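Local coordinates for HTH cro/C1-type domain-containing protein (Pseudomonas aeruginosa PAO1, PDB 7CSY), which probably binds DNA through a helix-turn-helix domain of the Cro/C1 type, at residues I9-I14 with N72-Y77. Sequence-based numbering, arbitrary orientation.
Sequences IHPGEI and NLQSEY
With CG of Y77 anti to the backbone N (chi1 179°), the phenol reaches out from helix 67-93 to H10, whose own CG is likewise anti (chi1 -170°) and turns an edge of the imidazole toward that ring. The two rings form a T-shaped pair: the edge of H10 points at the face of Y77, centroids 4.8 Å apart and planes at 66°. CD2 of H10 does the touching, lying over the phenol face but displaced toward its rim, 3.6 Å from CE2 of Y77. H10 CB adds a CH-pi contact over the face of the phenol, 4.2 Å from the ring centroid, and the carbonyl O of I9 comes close to CD1 of Y77. On its other side H10 is the N-cap of helix 11-23: ND1 accepts a hydrogen bond from G12 N at 2.9 Å, nearly in the imidazole plane, which helps to fix the rotation of the ring, while E13 N donates a hydrogen bond to the carbonyl O of H10. Helix 11-23 opens the all-helical bundle of this HTH_3 (Cro/C1-type) protein, and the contact fastens its N-terminal end to the long C-terminal helix 67-93, with no hydrogen bond between the two segments. Next along the chain, P11 packs against L73, Q74 and Y77; its CG lies 4.2 Å from L73 CB, and its CD packs on Y77 CB. The bent side chain of Q74 brings OE1 to 3.4 Å from P11 CG; this oxygen accepts from the backbone N of I51, and NE2 is hydrogen-bonded to S78 OG. One turn farther, I14 crosses L73 at about a right angle, its CG1 3.8 Å from L73 CD1. Beyond this interface, N72 packs against N72 of a second subunit, and E76 against its Q68.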
ATOM      1  N   ILE B   9       5.078 -30.732   6.565  1.00 43.55           N
ATOM      2  CA  ILE B   9       3.723 -31.139   6.861  1.00 40.97           C
ATOM      3  C   ILE B   9       2.765 -29.974   6.590  1.00 45.55           C
ATOM      4  O   ILE B   9       3.007 -28.836   7.009  1.00 41.49           O
ATOM      5  CB  ILE B   9       3.638 -31.643   8.308  1.00 47.17           C
ATOM      6  CG1 ILE B   9       2.530 -32.659   8.433  1.00 44.55           C
ATOM      7  CG2 ILE B   9       3.628 -30.492   9.345  1.00 54.02           C
ATOM      8  CD1 ILE B   9       3.088 -34.025   8.062  1.00 53.32           C
ATOM      9  N   HIS B  10       1.699 -30.242   5.835  1.00 41.46           N
ATOM     10  CA  HIS B  10       0.718 -29.205   5.563  1.00 34.94           C
ATOM     11  C   HIS B  10      -0.279 -29.133   6.714  1.00 38.80           C
ATOM     12  O   HIS B  10      -0.678 -30.170   7.241  1.00 36.23           O
ATOM     13  CB  HIS B  10      -0.013 -29.489   4.260  1.00 34.37           C
ATOM     14  CG  HIS B  10      -0.881 -28.369   3.775  1.00 38.24           C
ATOM     15  ND1 HIS B  10      -2.102 -28.061   4.346  1.00 34.77           N
ATOM     16  CD2 HIS B  10      -0.723 -27.503   2.746  1.00 35.62           C
ATOM     17  CE1 HIS B  10      -2.652 -27.059   3.691  1.00 33.49           C
ATOM     18  NE2 HIS B  10      -1.839 -26.705   2.711  1.00 34.42           N
ATOM     19  N   PRO B  11      -0.701 -27.923   7.114  1.00 38.03           N
ATOM     20  CA  PRO B  11      -1.599 -27.810   8.280  1.00 37.59           C
ATOM     21  C   PRO B  11      -2.903 -28.554   8.110  1.00 36.03           C
ATOM     22  O   PRO B  11      -3.492 -28.989   9.108  1.00 36.59           O
ATOM     23  CB  PRO B  11      -1.845 -26.297   8.401  1.00 32.52           C
ATOM     24  CG  PRO B  11      -0.759 -25.662   7.640  1.00 35.73           C
ATOM     25  CD  PRO B  11      -0.408 -26.612   6.522  1.00 35.46           C
ATOM     26  N   GLY B  12      -3.402 -28.665   6.879  1.00 35.88           N
ATOM     27  CA  GLY B  12      -4.609 -29.441   6.644  1.00 39.01           C
ATOM     28  C   GLY B  12      -4.454 -30.900   7.028  1.00 39.02           C
ATOM     29  O   GLY B  12      -5.409 -31.525   7.482  1.00 37.07           O
ATOM     30  N   GLU B  13      -3.246 -31.449   6.878  1.00 37.51           N
ATOM     31  CA  GLU B  13      -3.001 -32.806   7.341  1.00 43.76           C
ATOM     32  C   GLU B  13      -3.275 -32.927   8.834  1.00 44.03           C
ATOM     33  O   GLU B  13      -3.892 -33.906   9.282  1.00 45.58           O
ATOM     34  CB  GLU B  13      -1.568 -33.236   7.020  1.00 41.97           C
ATOM     35  CG  GLU B  13      -1.291 -34.650   7.494  1.00 49.27           C
ATOM     36  CD  GLU B  13       0.100 -35.158   7.145  1.00 56.93           C
ATOM     37  OE1 GLU B  13       0.635 -34.797   6.070  1.00 53.82           O
ATOM     38  OE2 GLU B  13       0.656 -35.934   7.964  1.00 58.53           O
ATOM     39  N   ILE B  14      -2.826 -31.943   9.621  1.00 38.93           N
ATOM     40  CA  ILE B  14      -3.090 -31.960  11.059  1.00 38.28           C
ATOM     41  C   ILE B  14      -4.564 -31.725  11.316  1.00 40.34           C
ATOM     42  O   ILE B  14      -5.151 -32.307  12.234  1.00 43.50           O
ATOM     43  CB  ILE B  14      -2.228 -30.910  11.789  1.00 38.69           C
ATOM     44  CG1 ILE B  14      -0.741 -31.240  11.663  1.00 40.96           C
ATOM     45  CG2 ILE B  14      -2.624 -30.822  13.263  1.00 37.62           C
ATOM     46  CD1 ILE B  14      -0.407 -32.622  12.175  1.00 40.70           C
ATOM     47  N   ASN B  72       1.738 -21.210  13.326  1.00 32.72           N
ATOM     48  CA  ASN B  72       3.089 -21.757  13.347  1.00 35.62           C
ATOM     49  C   ASN B  72       3.218 -22.904  12.364  1.00 36.35           C
ATOM     50  O   ASN B  72       4.233 -23.018  11.665  1.00 39.85           O
ATOM     51  CB  ASN B  72       3.465 -22.218  14.756  1.00 37.69           C
ATOM     52  CG  ASN B  72       3.817 -21.054  15.686  1.00 38.41           C
ATOM     53  OD1 ASN B  72       4.182 -19.952  15.240  1.00 38.76           O
ATOM     54  ND2 ASN B  72       3.699 -21.298  16.987  1.00 40.83           N
ATOM     55  N   LEU B  73       2.191 -23.752  12.280  1.00 35.11           N
ATOM     56  CA  LEU B  73       2.190 -24.818  11.282  1.00 35.48           C
ATOM     57  C   LEU B  73       2.235 -24.234   9.877  1.00 35.71           C
ATOM     58  O   LEU B  73       3.024 -24.676   9.033  1.00 36.16           O
ATOM     59  CB  LEU B  73       0.954 -25.699  11.452  1.00 35.09           C
ATOM     60  CG  LEU B  73       0.943 -26.732  12.570  1.00 39.75           C
ATOM     61  CD1 LEU B  73      -0.301 -27.584  12.410  1.00 38.71           C
ATOM     62  CD2 LEU B  73       2.201 -27.602  12.516  1.00 37.83           C
ATOM     63  N   GLN B  74       1.407 -23.212   9.615  1.00 33.35           N
ATOM     64  CA  GLN B  74       1.386 -22.608   8.289  1.00 32.09           C
ATOM     65  C   GLN B  74       2.723 -21.966   7.937  1.00 33.94           C
ATOM     66  O   GLN B  74       3.209 -22.119   6.813  1.00 35.41           O
ATOM     67  CB  GLN B  74       0.274 -21.567   8.177  1.00 31.79           C
ATOM     68  CG  GLN B  74       0.234 -20.931   6.784  1.00 29.91           C
ATOM     69  CD  GLN B  74      -0.042 -21.989   5.712  1.00 35.68           C
ATOM     70  OE1 GLN B  74      -0.964 -22.792   5.849  1.00 29.20           O
ATOM     71  NE2 GLN B  74       0.769 -22.004   4.659  1.00 34.48           N
ATOM     72  N   SER B  75       3.326 -21.214   8.861  1.00 32.17           N
ATOM     73  CA  SER B  75       4.522 -20.482   8.460  1.00 37.09           C
ATOM     74  C   SER B  75       5.687 -21.434   8.234  1.00 35.54           C
ATOM     75  O   SER B  75       6.414 -21.296   7.247  1.00 39.54           O
ATOM     76  CB  SER B  75       4.869 -19.381   9.478  1.00 33.74           C
ATOM     77  OG  SER B  75       5.322 -19.926  10.694  1.00 40.71           O
ATOM     78  N   GLU B  76       5.857 -22.427   9.110  1.00 35.95           N
ATOM     79  CA  GLU B  76       6.855 -23.471   8.864  1.00 38.75           C
ATOM     80  C   GLU B  76       6.616 -24.167   7.524  1.00 35.49           C
ATOM     81  O   GLU B  76       7.556 -24.370   6.739  1.00 32.78           O
ATOM     82  CB  GLU B  76       6.847 -24.487  10.005  1.00 38.77           C
ATOM     83  CG  GLU B  76       7.221 -23.885  11.365  1.00 40.60           C
ATOM     84  CD  GLU B  76       6.840 -24.793  12.541  1.00 49.95           C
ATOM     85  OE1 GLU B  76       6.247 -25.882  12.314  1.00 43.18           O
ATOM     86  OE2 GLU B  76       7.119 -24.398  13.697  1.00 55.24           O
ATOM     87  N   TYR B  77       5.361 -24.502   7.222  1.00 35.23           N
ATOM     88  CA  TYR B  77       5.079 -25.121   5.930  1.00 35.06           C
ATOM     89  C   TYR B  77       5.394 -24.174   4.776  1.00 38.86           C
ATOM     90  O   TYR B  77       6.004 -24.591   3.784  1.00 37.95           O
ATOM     91  CB  TYR B  77       3.632 -25.595   5.853  1.00 33.75           C
ATOM     92  CG  TYR B  77       3.336 -26.206   4.509  1.00 36.90           C
ATOM     93  CD1 TYR B  77       3.662 -27.530   4.238  1.00 39.36           C
ATOM     94  CD2 TYR B  77       2.763 -25.456   3.505  1.00 33.45           C
ATOM     95  CE1 TYR B  77       3.418 -28.075   2.999  1.00 38.04           C
ATOM     96  CE2 TYR B  77       2.508 -25.990   2.276  1.00 37.72           C
ATOM     97  CZ  TYR B  77       2.840 -27.298   2.023  1.00 39.13           C
ATOM     98  OH  TYR B  77       2.571 -27.810   0.782  1.00 47.56           O
TER